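Local coordinates for putative ABC-transporter ATP-binding protein (Alicyclobacillus acidocaldarius, PDB 1Z47) that probably binds and hydrolyses ATP as the nucleotide-binding subunit of an ABC transporter thought to import sulfate, at residues 117-120 against 121-125; 140-143 against 144-147. One frame throughout, in Å; residues are numbered along the deposited sequence.

Interaction 1. Residues 117-120 against 121-125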
ATOM      1  N   VAL B 117      20.165  22.402  28.823  1.00 48.55           N
ATOM      2  CA  VAL B 117      19.566  23.653  28.374  1.00 46.62           C
ATOM      3  C   VAL B 117      18.797  24.254  29.549  1.00 46.99           C
ATOM      4  O   VAL B 117      18.021  23.554  30.196  1.00 43.34           O
ATOM      5  CB  VAL B 117      18.573  23.407  27.211  1.00 44.19           C
ATOM      6  CG1 VAL B 117      17.924  24.717  26.766  1.00 36.85           C
ATOM      7  CG2 VAL B 117      19.302  22.747  26.050  1.00 50.00           C
ATOM      8  N   PRO B 118      19.019  25.545  29.855  1.00 39.35           N
ATOM      9  CA  PRO B 118      18.317  26.201  30.964  1.00 41.41           C
ATOM     10  C   PRO B 118      16.804  26.164  30.740  1.00 37.73           C
ATOM     11  O   PRO B 118      16.336  26.121  29.598  1.00 38.73           O
ATOM     12  CB  PRO B 118      18.856  27.638  30.923  1.00 37.13           C
ATOM     13  CG  PRO B 118      20.260  27.447  30.388  1.00 39.68           C
ATOM     14  CD  PRO B 118      20.042  26.437  29.274  1.00 44.45           C
ATOM     15  N   LYS B 119      16.039  26.236  31.825  1.00 40.39           N
ATOM     16  CA  LYS B 119      14.578  26.176  31.722  1.00 40.50           C
ATOM     17  C   LYS B 119      13.899  27.057  30.686  1.00 39.62           C
ATOM     18  O   LYS B 119      13.084  26.566  29.902  1.00 40.23           O
ATOM     19  CB  LYS B 119      13.910  26.432  33.086  1.00 40.96           C
ATOM     20  CG  LYS B 119      12.369  26.374  32.998  1.00 50.11           C
ATOM     21  CD  LYS B 119      11.706  26.510  34.371  1.00 56.26           C
ATOM     22  CE  LYS B 119      10.218  26.158  34.332  1.00 57.80           C
ATOM     23  NZ  LYS B 119       9.341  27.251  33.816  1.00 55.75           N
ATOM     24  N   ASP B 120      14.192  28.355  30.677  1.00 37.66           N
ATOM     25  CA  ASP B 120      13.549  29.239  29.709  1.00 38.31           C
ATOM     26  C   ASP B 120      13.698  28.837  28.256  1.00 37.33           C
ATOM     27  O   ASP B 120      12.727  28.903  27.479  1.00 32.99           O
ATOM     28  CB  ASP B 120      14.062  30.676  29.856  1.00 42.17           C
ATOM     29  CG  ASP B 120      13.390  31.404  30.986  1.00 52.92           C
ATOM     30  OD1 ASP B 120      13.032  30.732  31.980  1.00 51.90           O
ATOM     31  OD2 ASP B 120      13.227  32.641  30.886  1.00 49.84           O
ATOM     32  N   GLU B 121      14.921  28.461  27.889  1.00 36.08           N
ATOM     33  CA  GLU B 121      15.225  28.067  26.518  1.00 34.94           C
ATOM     34  C   GLU B 121      14.625  26.681  26.188  1.00 32.29           C
ATOM     35  O   GLU B 121      14.184  26.448  25.077  1.00 29.28           O
ATOM     36  CB  GLU B 121      16.749  28.093  26.301  1.00 35.87           C
ATOM     37  CG  GLU B 121      17.310  29.539  26.143  1.00 35.66           C
ATOM     38  CD  GLU B 121      17.478  30.285  27.464  1.00 38.67           C
ATOM     39  OE1 GLU B 121      17.663  31.532  27.431  1.00 36.97           O
ATOM     40  OE2 GLU B 121      17.446  29.640  28.540  1.00 32.47           O
ATOM     41  N   MET B 122      14.611  25.769  27.153  1.00 36.85           N
ATOM     42  CA  MET B 122      14.007  24.457  26.901  1.00 36.64           C
ATOM     43  C   MET B 122      12.547  24.668  26.541  1.00 36.94           C
ATOM     44  O   MET B 122      12.026  24.095  25.576  1.00 37.99           O
ATOM     45  CB  MET B 122      14.116  23.598  28.146  1.00 44.25           C
ATOM     46  CG  MET B 122      13.397  22.275  28.052  1.00 44.94           C
ATOM     47  SD  MET B 122      13.476  21.518  29.640  1.00 57.09           S
ATOM     48  CE  MET B 122      15.347  21.491  29.957  1.00 33.15           C
ATOM     49  N   ASP B 123      11.889  25.520  27.316  1.00 39.24           N
ATOM     50  CA  ASP B 123      10.484  25.854  27.123  1.00 38.74           C
ATOM     51  C   ASP B 123      10.138  26.438  25.786  1.00 38.37           C
ATOM     52  O   ASP B 123       9.145  26.054  25.172  1.00 37.19           O
ATOM     53  CB  ASP B 123      10.024  26.842  28.184  1.00 46.29           C
ATOM     54  CG  ASP B 123       9.341  26.165  29.326  1.00 53.76           C
ATOM     55  OD1 ASP B 123      10.028  25.816  30.320  1.00 54.30           O
ATOM     56  OD2 ASP B 123       8.110  25.972  29.206  1.00 59.66           O
ATOM     57  N   ALA B 124      10.933  27.404  25.339  1.00 37.15           N
ATOM     58  CA  ALA B 124      10.705  28.031  24.046  1.00 32.99           C
ATOM     59  C   ALA B 124      10.899  27.025  22.904  1.00 33.08           C
ATOM     60  O   ALA B 124      10.192  27.076  21.894  1.00 33.38           O
ATOM     61  CB  ALA B 124      11.673  29.250  23.853  1.00 35.52           C
ATOM     62  N   ARG B 125      11.862  26.124  23.076  1.00 34.56           N
ATOM     63  CA  ARG B 125      12.180  25.101  22.069  1.00 37.34           C
ATOM     64  C   ARG B 125      10.959  24.185  21.939  1.00 37.88           C
ATOM     65  O   ARG B 125      10.504  23.866  20.835  1.00 36.64           O
ATOM     66  CB  ARG B 125      13.370  24.273  22.557  1.00 43.31           C
ATOM     67  CG  ARG B 125      14.453  23.878  21.543  1.00 53.09           C
ATOM     68  CD  ARG B 125      14.035  22.874  20.484  1.00 49.80           C
ATOM     69  NE  ARG B 125      13.798  23.509  19.186  1.00 54.17           N
ATOM     70  CZ  ARG B 125      14.112  22.965  18.009  1.00 50.29           C
ATOM     71  NH1 ARG B 125      14.683  21.769  17.953  1.00 54.50           N
ATOM     72  NH2 ARG B 125      13.839  23.610  16.883  1.00 42.19           N
TER
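Val117 packs CG1, the methyl anti to its backbone N (chi1 179°), against the chain ahead: CG1 stands 3.6 Å from Glu121 CB, and Met122 CB is a looser neighbour. Met122 CE lies 3.4 Å from Val117 O. The Met122 side chain also touches Leu112 and Arg113 in the preceding loop, joining the helix start to that loop.

Backbone hydrogen bonds come next. Met122 N reaches Pro118 O at 3.0 Å with an N-H...O angle of 162°, Asp123 N reaches Lys119 O at the same length, 3.0 Å, and Ala124 N follows to Asp120 O at 3.2 Å. The series is the first turn of helix 119-132 in the helical subdomain of the ABC ATPase, with Pro118 as N-cap. Because the proline nitrogen carries no hydrogen, the reciprocal bond of a capping box cannot form here.

The charged side chains fall into two groups. Glu121 bends sharply at chi2 (79°) and crosses Pro118, bringing OE2 to 3.4 Å from the ring atom Pro118 CB; with Asp120 beside it, negative charge gathers where a helix dipole would probably welcome it. Lys119 and Asp123, one turn apart, have side chains that cross obliquely, and Lys119 NZ and Asp123 OD1 form a long salt bridge of 3.8 Å. A weak, long ion pair links Asp123 to Arg127 further along the helix, while Arg125 turns away to a salt bridge with Glu128.

Interaction 2. Residues 140-143 against 144-147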
ATOM      1  N   ASN B 140      -1.206  19.606  27.011  1.00 30.81           N
ATOM      2  CA  ASN B 140      -1.529  19.086  28.341  1.00 32.68           C
ATOM      3  C   ASN B 140      -2.284  17.762  28.327  1.00 30.88           C
ATOM      4  O   ASN B 140      -2.842  17.351  29.350  1.00 30.33           O
ATOM      5  CB  ASN B 140      -2.317  20.109  29.182  1.00 33.88           C
ATOM      6  CG  ASN B 140      -3.580  20.610  28.496  1.00 42.80           C
ATOM      7  OD1 ASN B 140      -4.115  19.970  27.569  1.00 41.20           O
ATOM      8  ND2 ASN B 140      -4.074  21.766  28.955  1.00 35.16           N
ATOM      9  N   ARG B 141      -2.267  17.068  27.195  1.00 27.80           N
ATOM     10  CA  ARG B 141      -2.941  15.769  27.109  1.00 27.73           C
ATOM     11  C   ARG B 141      -1.909  14.642  27.269  1.00 29.88           C
ATOM     12  O   ARG B 141      -0.710  14.848  27.054  1.00 30.64           O
ATOM     13  CB  ARG B 141      -3.637  15.639  25.743  1.00 34.81           C
ATOM     14  CG  ARG B 141      -4.747  16.693  25.441  1.00 46.17           C
ATOM     15  CD  ARG B 141      -5.768  16.758  26.542  1.00 45.75           C
ATOM     16  NE  ARG B 141      -7.062  17.325  26.155  1.00 49.56           N
ATOM     17  CZ  ARG B 141      -7.457  18.578  26.379  1.00 48.62           C
ATOM     18  NH1 ARG B 141      -6.661  19.458  26.981  1.00 39.18           N
ATOM     19  NH2 ARG B 141      -8.701  18.930  26.062  1.00 52.13           N
ATOM     20  N   PHE B 142      -2.361  13.455  27.655  1.00 31.75           N
ATOM     21  CA  PHE B 142      -1.469  12.301  27.770  1.00 34.95           C
ATOM     22  C   PHE B 142      -1.615  11.487  26.485  1.00 35.27           C
ATOM     23  O   PHE B 142      -2.660  11.532  25.851  1.00 34.49           O
ATOM     24  CB  PHE B 142      -1.854  11.461  28.988  1.00 36.31           C
ATOM     25  CG  PHE B 142      -1.586  12.151  30.271  1.00 32.62           C
ATOM     26  CD1 PHE B 142      -2.525  13.021  30.817  1.00 35.82           C
ATOM     27  CD2 PHE B 142      -0.339  12.027  30.882  1.00 35.81           C
ATOM     28  CE1 PHE B 142      -2.225  13.778  31.969  1.00 36.38           C
ATOM     29  CE2 PHE B 142      -0.019  12.771  32.032  1.00 39.37           C
ATOM     30  CZ  PHE B 142      -0.959  13.647  32.579  1.00 38.20           C
ATOM     31  N   PRO B 143      -0.582  10.717  26.098  1.00 33.41           N
ATOM     32  CA  PRO B 143      -0.613   9.900  24.876  1.00 35.08           C
ATOM     33  C   PRO B 143      -1.897   9.094  24.620  1.00 36.49           C
ATOM     34  O   PRO B 143      -2.390   9.067  23.493  1.00 38.23           O
ATOM     35  CB  PRO B 143       0.630   9.020  25.027  1.00 33.89           C
ATOM     36  CG  PRO B 143       1.596   9.976  25.715  1.00 31.57           C
ATOM     37  CD  PRO B 143       0.695  10.542  26.810  1.00 35.07           C
ATOM     38  N   HIS B 144      -2.459   8.466  25.655  1.00 37.38           N
ATOM     39  CA  HIS B 144      -3.672   7.667  25.473  1.00 37.28           C
ATOM     40  C   HIS B 144      -4.894   8.492  25.047  1.00 36.90           C
ATOM     41  O   HIS B 144      -5.890   7.942  24.570  1.00 37.77           O
ATOM     42  CB  HIS B 144      -4.008   6.883  26.759  1.00 46.04           C
ATOM     43  CG  HIS B 144      -4.728   7.693  27.804  1.00 51.56           C
ATOM     44  ND1 HIS B 144      -4.071   8.390  28.798  1.00 53.77           N
ATOM     45  CD2 HIS B 144      -6.051   7.922  27.997  1.00 52.34           C
ATOM     46  CE1 HIS B 144      -4.956   9.012  29.559  1.00 53.94           C
ATOM     47  NE2 HIS B 144      -6.165   8.743  29.096  1.00 52.87           N
ATOM     48  N   GLU B 145      -4.816   9.808  25.208  1.00 33.52           N
ATOM     49  CA  GLU B 145      -5.919  10.706  24.853  1.00 34.10           C
ATOM     50  C   GLU B 145      -5.907  11.125  23.388  1.00 36.53           C
ATOM     51  O   GLU B 145      -6.863  11.744  22.899  1.00 35.22           O
ATOM     52  CB  GLU B 145      -5.870  11.967  25.732  1.00 33.36           C
ATOM     53  CG  GLU B 145      -6.070  11.685  27.222  1.00 34.59           C
ATOM     54  CD  GLU B 145      -6.204  12.972  28.037  1.00 36.43           C
ATOM     55  OE1 GLU B 145      -5.166  13.610  28.337  1.00 30.85           O
ATOM     56  OE2 GLU B 145      -7.349  13.358  28.359  1.00 34.51           O
ATOM     57  N   LEU B 146      -4.831  10.768  22.697  1.00 35.38           N
ATOM     58  CA  LEU B 146      -4.626  11.120  21.302  1.00 36.89           C
ATOM     59  C   LEU B 146      -4.810   9.947  20.345  1.00 34.62           C
ATOM     60  O   LEU B 146      -4.743   8.794  20.751  1.00 36.84           O
ATOM     61  CB  LEU B 146      -3.208  11.654  21.134  1.00 33.76           C
ATOM     62  CG  LEU B 146      -2.756  12.649  22.200  1.00 40.13           C
ATOM     63  CD1 LEU B 146      -1.324  13.095  21.879  1.00 38.77           C
ATOM     64  CD2 LEU B 146      -3.699  13.841  22.255  1.00 34.27           C
ATOM     65  N   SER B 147      -5.049  10.254  19.072  1.00 39.22           N
ATOM     66  CA  SER B 147      -5.172   9.225  18.041  1.00 39.14           C
ATOM     67  C   SER B 147      -3.747   8.741  17.756  1.00 41.89           C
ATOM     68  O   SER B 147      -2.766   9.409  18.110  1.00 36.96           O
ATOM     69  CB  SER B 147      -5.754   9.818  16.752  1.00 41.96           C
ATOM     70  OG  SER B 147      -4.912  10.853  16.249  1.00 39.45           O
TER
HETATM   71  O   HOH W   1      -8.045  14.480  25.802  1.00 53.90           O
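The rim of the Phe142 ring meets the carboxylate of Glu145: OE1 lies near the ring plane, 3.7 Å from Phe142 CD1, with the two planes 32° apart and the side chains running side by side in the same direction. Glu145 CG sits over one face of the His144 imidazole, nearer its border than its centre, 3.5 Å off the plane, while Phe142 CB approaches that ring obliquely. The guanidinium of Arg141 has the amide of Asn140 at its edge, where Arg141 NH1 donates to Asn140 OD1 at 2.7 Å.

Glu145 stays extended beyond CG (chi2 -172°), which carries its carboxylate back to the start of the turn. There Phe142 N donates to Glu145 OE1 at 2.9 Å in a nearly straight bond (166°), Glu145 OE1 accepting through its anti lone pair, the one turned away from OE2. In return Glu145 N binds Phe142 O at 2.8 Å, and Leu146 N binds Pro143 O at 3.1 Å; both are i+3 to i bonds of a 3-10 turn. Glu145 thus takes Phe142 N with its side chain and Phe142 O with its backbone N, closing the turn at both.

The turn leads into the family's LSGGQ signature, which begins at Leu146 and Ser147. Buried Leu146 sets CD2 3.9 Å from Arg141 CB and also packs on helix 148-160, while Pro143 touches Asn107 of helix 104-109.

The carboxylate divides its work: OE1 fixes the backbone, whereas OE2 is linked weakly, through a water, to Arg141 NE and feels the positive charge without a directed N-H, which would probably help keep it ionised.

Interactions 1 and 2 follow one another along the chain, the first at the N-terminal end of helix 119-132 and the second in the loop between that helix and helix 148-160. Their centres are 23 Å apart and their nearest atoms about 11 Å, so they do not touch, yet both belong to the ABC transporter domain and lie on the same side of the chain's centre. Together they illustrate how local contacts shape consecutive helix starts in a helical subdomain: 117-125, at the surface, starts helix 119-132, whereas 140-147, partly buried, brings the chain into the signature motif, which in ABC ATPases generally faces the nucleotide of the partner subunit.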